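Local structure of single-stranded DNA-binding protein WHY3, chloroplastic (Arabidopsis thaliana, 4KOQ) at residues Val103-Lys108 against Leu122-Lys127. The protein binds single-stranded DNA in chloroplasts and nucleus, keeping the plastid genome stable against illegitimate recombination and repressing transcription of the kinesin gene KP1. Sequence-based numbering, arbitrary orientation.
Sequences VRKVLK and LSVQNK. With PO4 (phosphate ion), chain B.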
loop_
_atom_site.group_PDB
_atom_site.type_symbol
_atom_site.label_atom_id
_atom_site.label_comp_id
_atom_site.label_asym_id
_atom_site.label_seq_id
_atom_site.Cartn_x
_atom_site.Cartn_y
_atom_site.Cartn_z
ATOM N N VAL A 103 17.954 6.450 -33.282
ATOM C CA VAL A 103 17.090 7.285 -32.441
ATOM C C VAL A 103 17.315 6.949 -30.981
ATOM O O VAL A 103 17.368 5.774 -30.598
ATOM C CB VAL A 103 15.619 7.094 -32.807
ATOM C CG1 VAL A 103 14.695 7.907 -31.868
ATOM C CG2 VAL A 103 15.396 7.508 -34.245
ATOM N N ARG A 104 17.478 7.985 -30.161
ATOM C CA ARG A 104 17.643 7.794 -28.732
ATOM C C ARG A 104 16.563 8.579 -28.001
ATOM O O ARG A 104 16.347 9.731 -28.304
ATOM C CB ARG A 104 19.015 8.305 -28.325
ATOM C CG ARG A 104 19.424 8.032 -26.903
ATOM C CD ARG A 104 20.954 8.081 -26.752
ATOM N NE ARG A 104 21.415 9.164 -25.881
ATOM C CZ ARG A 104 21.913 10.331 -26.294
ATOM N NH1 ARG A 104 22.035 10.605 -27.590
ATOM N NH2 ARG A 104 22.296 11.235 -25.404
ATOM N N LYS A 105 15.919 7.951 -27.030
ATOM C CA LYS A 105 14.952 8.654 -26.183
ATOM C C LYS A 105 15.518 8.650 -24.797
ATOM O O LYS A 105 15.901 7.609 -24.283
ATOM C CB LYS A 105 13.612 7.958 -26.175
ATOM C CG LYS A 105 12.910 7.905 -27.525
ATOM C CD LYS A 105 11.514 7.289 -27.354
ATOM C CE LYS A 105 10.679 7.424 -28.599
ATOM N NZ LYS A 105 9.343 6.877 -28.372
ATOM N N VAL A 106 15.559 9.835 -24.201
ATOM C CA VAL A 106 16.093 10.003 -22.895
ATOM C C VAL A 106 15.068 10.684 -22.020
ATOM O O VAL A 106 14.620 11.801 -22.326
ATOM C CB VAL A 106 17.337 10.905 -22.915
ATOM C CG1 VAL A 106 17.946 10.947 -21.519
ATOM C CG2 VAL A 106 18.351 10.375 -23.923
ATOM N N LEU A 107 14.725 10.027 -20.916
ATOM C CA LEU A 107 13.831 10.639 -19.929
ATOM C C LEU A 107 14.690 10.998 -18.742
ATOM O O LEU A 107 15.405 10.161 -18.232
ATOM C CB LEU A 107 12.755 9.668 -19.466
ATOM C CG LEU A 107 11.847 10.240 -18.376
ATOM C CD1 LEU A 107 10.993 11.368 -18.919
ATOM C CD2 LEU A 107 10.968 9.188 -17.763
ATOM N N LYS A 108 14.662 12.257 -18.336
ATOM C CA LYS A 108 15.371 12.678 -17.142
ATOM C C LYS A 108 14.403 13.268 -16.128
ATOM O O LYS A 108 13.485 14.012 -16.487
ATOM C CB LYS A 108 16.458 13.718 -17.457
ATOM C CG LYS A 108 17.361 13.978 -16.299
ATOM C CD LYS A 108 18.573 14.830 -16.621
ATOM C CE LYS A 108 19.550 14.784 -15.464
ATOM N NZ LYS A 108 20.428 15.977 -15.467
ATOM N N LEU A 122 11.540 14.761 -21.500
ATOM C CA LEU A 122 11.772 13.722 -22.495
ATOM C C LEU A 122 12.417 14.335 -23.734
ATOM O O LEU A 122 11.863 15.282 -24.289
ATOM C CB LEU A 122 10.460 13.059 -22.866
ATOM C CG LEU A 122 10.495 12.010 -23.971
ATOM C CD1 LEU A 122 11.432 10.853 -23.704
ATOM C CD2 LEU A 122 9.082 11.492 -24.244
ATOM N N SER A 123 13.559 13.785 -24.153
ATOM C CA SER A 123 14.265 14.292 -25.331
ATOM C C SER A 123 14.343 13.123 -26.273
ATOM O O SER A 123 14.778 12.059 -25.884
ATOM C CB SER A 123 15.654 14.847 -24.936
ATOM O OG SER A 123 16.523 15.049 -26.058
ATOM N N VAL A 124 13.879 13.318 -27.503
ATOM C CA VAL A 124 13.908 12.271 -28.502
ATOM C C VAL A 124 14.829 12.783 -29.626
ATOM O O VAL A 124 14.527 13.785 -30.228
ATOM C CB VAL A 124 12.513 12.015 -29.065
ATOM C CG1 VAL A 124 12.573 10.933 -30.118
ATOM C CG2 VAL A 124 11.500 11.610 -27.935
ATOM N N GLN A 125 15.924 12.079 -29.871
ATOM C CA GLN A 125 17.027 12.627 -30.634
ATOM C C GLN A 125 17.219 11.771 -31.862
ATOM O O GLN A 125 17.414 10.563 -31.751
ATOM C CB GLN A 125 18.295 12.632 -29.788
ATOM C CG GLN A 125 18.161 13.393 -28.464
ATOM C CD GLN A 125 19.255 13.033 -27.474
ATOM O OE1 GLN A 125 20.236 12.382 -27.830
ATOM N NE2 GLN A 125 19.086 13.445 -26.225
ATOM N N ASN A 126 17.121 12.396 -33.025
ATOM C CA ASN A 126 17.444 11.742 -34.283
ATOM C C ASN A 126 18.671 12.414 -34.858
ATOM O O ASN A 126 18.557 13.484 -35.453
ATOM C CB ASN A 126 16.286 11.873 -35.263
ATOM C CG ASN A 126 16.530 11.122 -36.560
ATOM O OD1 ASN A 126 17.668 10.993 -37.019
ATOM N ND2 ASN A 126 15.463 10.613 -37.149
ATOM N N LYS A 127 19.834 11.791 -34.671
ATOM C CA LYS A 127 21.119 12.409 -35.021
ATOM C C LYS A 127 21.310 12.578 -36.528
ATOM O O LYS A 127 21.755 13.638 -36.984
ATOM C CB LYS A 127 22.290 11.604 -34.447
ATOM C CG LYS A 127 22.516 10.270 -35.129
ATOM C CD LYS A 127 23.504 9.410 -34.362
ATOM C CE LYS A 127 22.794 8.527 -33.360
ATOM N NZ LYS A 127 21.950 9.295 -32.394
HETATM P P PO4 B . 9.999 3.767 -25.657
HETATM O O1 PO4 B . 9.091 4.911 -25.997
HETATM O O2 PO4 B . 11.115 3.661 -26.668
HETATM O O3 PO4 B . 10.632 3.919 -24.317
HETATM O O4 PO4 B . 9.173 2.496 -25.622
#
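An antiparallel beta hairpin of the Whirly domain, formed by strands 103-111 and 117-126, pairs Arg104 with Gln125 and Val106 with Ser123. The axes of segments 103-108 and 122-126 come within 4.7 Å, their directions 168° apart. Both pairs are of the hydrogen-bonded kind: Arg104 N reaches Gln125 O at 3.0 Å, Val106 N reaches Ser123 O at 2.9 Å, and each is matched by the reciprocal N-H. Between them Lys105 and Val124 form a non-hydrogen-bonded pair, where Lys105 CG lies 4.0 Å from both methyls of Val124. That face also carries Leu107 and Leu122, which pack on Phe68 and Phe51 of the chain's other four-stranded sheet. Beyond CG the Lys105 chain is extended, and its NZ is bonded to Val67 O and, at 3.1 Å, to O1 of a phosphate probably from the crystallisation liquor; His91 and Ser69 also hold this ion.

On the other face Gln125 and Arg104 run side by side, but the placing of Gln125 OE1 only 2.5 Å from Arg104 NH1, without a hydrogen-bonding angle, is doubtful. Gln125 CG stands anti to the carbonyl carbon (chi1 -57°), and the extended chain returns along its own strand toward Ser123. There Gln125 NE2 donates a hydrogen bond to Ser123 OG at 3.0 Å, with OG in the amide plane. Replacing Gln125 by alanine removes the amide, which would probably cost Ser123 OG one of its partners and Val106 CG2 its contact with NE2, 3.9 Å away. Ser123 OG also bonds Asp132 OD1.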